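Glycoside hydrolase family 16 protein (Akkermansia muciniphila, PDB 6T2N) is probably an endo-acting beta-galactosidase (O-glycanase) that cleaves within mucin O-glycan chains, an early step in mucin breakdown by gut bacteria. Local coordinates at residues 159-170 with 265-276. Sequence-based numbering, arbitrary orientation.
Sequences GIWPAIWLLGKN and TPFYLILNSAVG
The indole of W165 carries I270 on one face: CD1 lies 3.8 Å from the centroid of the six-membered ring, displaced toward the rim, in a CH-pi contact. At the edge of the same indole, NE1 donates a hydrogen bond to OD1 of N272 at 2.7 Å; the acceptor is nearly in the ring plane, and the amide plane stands 75° from it. With CG of W165 between its backbone N and carbonyl carbon (chi1 62°), the indole leans across toward strand 267-275, where I270 and N272 lie. N272 suits this buried place because its amide has two polar ends: OD1 accepts the indole N-H, and ND2 makes a weak hydrogen bond to Y86 OH. The Y268 ring lies alongside L167, whose CB makes an off-centre CH-pi contact and whose O lies over the ring toward its rim. CA of G168 stands 3.3 Å from the centroid of the F267 ring, a CH-pi contact over its centre; glycine suits because the ring occupies the space where a CB would lie. L166 C and T265 O lie at that ring's edge, and G276 O at the edge of the W161 indole.

These groups ride on hydrogen-bonded antiparallel strands, 160-168 and 267-275, within one curved sheet of the family 16 beta-jelly-roll sandwich. W161, W165, Y268 and N272 share one face, where W165 also touches E179 and D181 of the E-I-D-x-x-E sequence typical of the family, consistent with a place in the substrate cleft. On the other, apolar side chains suit the sandwich interior: CG of L166 meets CD1 of L269 at 3.8 Å, and L269 reaches V299 of the second sheet. Beyond the strands, N170 ND2 donates to T265 OG1, almost straight (171°), with OG1 in the plane of the N170 amide.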
# COMPACT_ATOMS: atom_id res chain seq x y z
N GLY A 159 -2.88 5.32 17.25
CA GLY A 159 -3.26 3.98 16.75
C GLY A 159 -3.49 3.96 15.26
O GLY A 159 -3.60 2.85 14.69
N ILE A 160 -3.57 5.14 14.63
CA ILE A 160 -3.75 5.24 13.15
C ILE A 160 -2.51 4.66 12.45
O ILE A 160 -1.36 4.87 12.91
CB ILE A 160 -4.08 6.68 12.72
CG1 ILE A 160 -4.80 6.64 11.38
CG2 ILE A 160 -2.87 7.60 12.70
CD1 ILE A 160 -6.09 5.85 11.45
N TRP A 161 -2.75 3.97 11.34
CA TRP A 161 -1.72 3.31 10.52
C TRP A 161 -2.06 3.53 9.05
O TRP A 161 -2.69 2.70 8.39
CB TRP A 161 -1.63 1.84 10.91
CG TRP A 161 -0.49 1.06 10.36
CD1 TRP A 161 0.33 1.33 9.30
CD2 TRP A 161 -0.14 -0.24 10.81
NE1 TRP A 161 1.18 0.30 9.08
CE2 TRP A 161 0.93 -0.67 10.00
CE3 TRP A 161 -0.61 -1.07 11.84
CZ2 TRP A 161 1.53 -1.93 10.20
CZ3 TRP A 161 -0.01 -2.30 12.05
CH2 TRP A 161 1.04 -2.72 11.22
N PRO A 162 -1.66 4.68 8.50
CA PRO A 162 -1.83 4.93 7.08
C PRO A 162 -0.72 4.17 6.37
O PRO A 162 0.38 4.07 6.91
CB PRO A 162 -1.70 6.45 6.94
CG PRO A 162 -0.97 6.93 8.22
CD PRO A 162 -1.02 5.79 9.21
N ALA A 163 -1.02 3.70 5.17
CA ALA A 163 -0.11 2.89 4.36
C ALA A 163 -0.42 3.11 2.88
O ALA A 163 -1.60 3.12 2.53
CB ALA A 163 -0.24 1.45 4.73
N ILE A 164 0.63 3.30 2.09
CA ILE A 164 0.66 3.12 0.61
C ILE A 164 1.52 1.89 0.34
O ILE A 164 2.69 1.93 0.68
CB ILE A 164 1.23 4.39 -0.02
CG1 ILE A 164 0.38 5.58 0.40
CG2 ILE A 164 1.41 4.28 -1.52
CD1 ILE A 164 1.14 6.88 0.32
N TRP A 165 0.96 0.85 -0.25
CA TRP A 165 1.74 -0.39 -0.46
C TRP A 165 1.17 -1.29 -1.56
O TRP A 165 0.03 -1.12 -1.95
CB TRP A 165 1.89 -1.06 0.88
CG TRP A 165 0.59 -1.45 1.47
CD1 TRP A 165 -0.39 -0.62 1.88
CD2 TRP A 165 0.14 -2.78 1.74
NE1 TRP A 165 -1.44 -1.35 2.35
CE2 TRP A 165 -1.14 -2.67 2.29
CE3 TRP A 165 0.67 -4.06 1.56
CZ2 TRP A 165 -1.89 -3.78 2.67
CZ3 TRP A 165 -0.07 -5.15 1.94
CH2 TRP A 165 -1.33 -5.01 2.49
N LEU A 166 2.04 -2.12 -2.11
CA LEU A 166 1.80 -3.05 -3.26
C LEU A 166 2.24 -4.47 -2.88
O LEU A 166 3.22 -4.62 -2.16
CB LEU A 166 2.60 -2.56 -4.46
CG LEU A 166 2.39 -1.09 -4.84
CD1 LEU A 166 3.45 -0.16 -4.23
CD2 LEU A 166 2.37 -0.94 -6.35
N LEU A 167 1.45 -5.45 -3.32
CA LEU A 167 1.62 -6.92 -3.18
C LEU A 167 1.75 -7.50 -4.59
O LEU A 167 0.95 -7.06 -5.47
CB LEU A 167 0.38 -7.53 -2.52
CG LEU A 167 0.24 -7.35 -1.01
CD1 LEU A 167 -1.20 -7.64 -0.55
CD2 LEU A 167 1.24 -8.22 -0.27
N GLY A 168 2.69 -8.45 -4.79
CA GLY A 168 3.04 -9.10 -6.08
C GLY A 168 2.06 -10.29 -6.35
O GLY A 168 1.68 -11.08 -5.41
N LYS A 169 1.53 -10.29 -7.59
CA LYS A 169 0.56 -11.34 -8.02
C LYS A 169 1.37 -12.24 -8.92
O LYS A 169 1.91 -11.74 -9.92
CB LYS A 169 -0.73 -10.79 -8.67
CG LYS A 169 -1.81 -11.85 -8.92
CD LYS A 169 -2.90 -11.42 -9.90
CE LYS A 169 -3.56 -10.14 -9.43
NZ LYS A 169 -3.68 -9.14 -10.52
N ASN A 170 1.49 -13.50 -8.51
CA ASN A 170 2.42 -14.53 -9.05
C ASN A 170 2.10 -15.84 -8.32
O ASN A 170 1.21 -15.87 -7.50
CB ASN A 170 3.91 -14.08 -9.01
CG ASN A 170 4.37 -13.72 -7.49
OD1 ASN A 170 4.02 -14.45 -6.54
ND2 ASN A 170 5.07 -12.63 -7.27
N THR A 265 7.58 -9.48 -11.22
CA THR A 265 6.19 -9.88 -11.52
C THR A 265 5.37 -8.64 -11.29
O THR A 265 5.88 -7.67 -10.73
CB THR A 265 5.79 -11.11 -10.68
OG1 THR A 265 5.70 -10.85 -9.27
CG2 THR A 265 6.78 -12.22 -10.93
N PRO A 266 4.11 -8.60 -11.78
CA PRO A 266 3.23 -7.46 -11.51
C PRO A 266 2.77 -7.40 -10.04
O PRO A 266 2.63 -8.44 -9.33
CB PRO A 266 2.09 -7.66 -12.50
CG PRO A 266 2.04 -9.14 -12.72
CD PRO A 266 3.48 -9.62 -12.64
N PHE A 267 2.58 -6.17 -9.61
CA PHE A 267 2.22 -5.79 -8.22
C PHE A 267 0.92 -4.97 -8.21
O PHE A 267 0.79 -4.07 -9.07
CB PHE A 267 3.41 -5.05 -7.62
CG PHE A 267 4.37 -5.91 -6.85
CD1 PHE A 267 5.27 -6.71 -7.51
CD2 PHE A 267 4.37 -5.91 -5.48
CE1 PHE A 267 6.16 -7.50 -6.80
CE2 PHE A 267 5.25 -6.70 -4.76
CZ PHE A 267 6.15 -7.50 -5.43
N TYR A 268 -0.02 -5.24 -7.29
CA TYR A 268 -1.25 -4.39 -7.20
C TYR A 268 -1.16 -3.47 -5.98
O TYR A 268 -0.34 -3.71 -5.09
CB TYR A 268 -2.56 -5.17 -7.24
CG TYR A 268 -2.71 -6.12 -6.11
CD1 TYR A 268 -3.18 -5.67 -4.90
CD2 TYR A 268 -2.32 -7.46 -6.22
CE1 TYR A 268 -3.32 -6.53 -3.83
CE2 TYR A 268 -2.41 -8.33 -5.15
CZ TYR A 268 -2.92 -7.86 -3.94
OH TYR A 268 -3.06 -8.65 -2.83
N LEU A 269 -1.89 -2.36 -6.07
CA LEU A 269 -1.73 -1.20 -5.16
C LEU A 269 -2.86 -1.17 -4.13
O LEU A 269 -4.03 -1.47 -4.48
CB LEU A 269 -1.70 0.11 -5.94
CG LEU A 269 -1.66 1.35 -5.05
CD1 LEU A 269 -0.43 1.38 -4.15
CD2 LEU A 269 -1.72 2.64 -5.89
N ILE A 270 -2.49 -0.81 -2.91
CA ILE A 270 -3.42 -0.62 -1.76
C ILE A 270 -3.16 0.72 -1.11
O ILE A 270 -1.97 0.98 -0.78
CB ILE A 270 -3.22 -1.70 -0.71
CG1 ILE A 270 -3.51 -3.08 -1.29
CG2 ILE A 270 -4.12 -1.38 0.44
CD1 ILE A 270 -3.53 -4.14 -0.22
N LEU A 271 -4.26 1.46 -0.88
CA LEU A 271 -4.32 2.70 -0.07
C LEU A 271 -5.26 2.44 1.10
O LEU A 271 -6.40 2.05 0.85
CB LEU A 271 -4.80 3.82 -0.98
CG LEU A 271 -4.07 3.95 -2.32
CD1 LEU A 271 -4.66 5.06 -3.14
CD2 LEU A 271 -2.62 4.23 -2.12
N ASN A 272 -4.81 2.56 2.33
CA ASN A 272 -5.63 2.15 3.49
C ASN A 272 -5.16 2.90 4.76
O ASN A 272 -3.99 3.38 4.80
CB ASN A 272 -5.63 0.63 3.64
CG ASN A 272 -4.34 0.16 4.28
OD1 ASN A 272 -3.33 0.08 3.61
ND2 ASN A 272 -4.31 0.03 5.58
N SER A 273 -6.08 3.06 5.73
CA SER A 273 -5.77 3.37 7.15
C SER A 273 -6.24 2.19 7.98
O SER A 273 -7.46 1.93 8.05
CB SER A 273 -6.40 4.62 7.60
OG SER A 273 -5.83 5.74 6.94
N ALA A 274 -5.29 1.48 8.59
CA ALA A 274 -5.60 0.52 9.65
C ALA A 274 -5.61 1.25 10.99
O ALA A 274 -5.31 2.44 11.00
CB ALA A 274 -4.62 -0.60 9.65
N VAL A 275 -6.00 0.53 12.04
CA VAL A 275 -6.05 1.00 13.44
C VAL A 275 -5.39 -0.12 14.24
O VAL A 275 -5.62 -1.31 13.91
CB VAL A 275 -7.50 1.31 13.89
CG1 VAL A 275 -7.55 1.89 15.27
CG2 VAL A 275 -8.18 2.26 12.94
N GLY A 276 -4.53 0.24 15.19
CA GLY A 276 -3.81 -0.74 16.01
C GLY A 276 -2.97 -1.63 15.12
O GLY A 276 -2.46 -1.16 14.13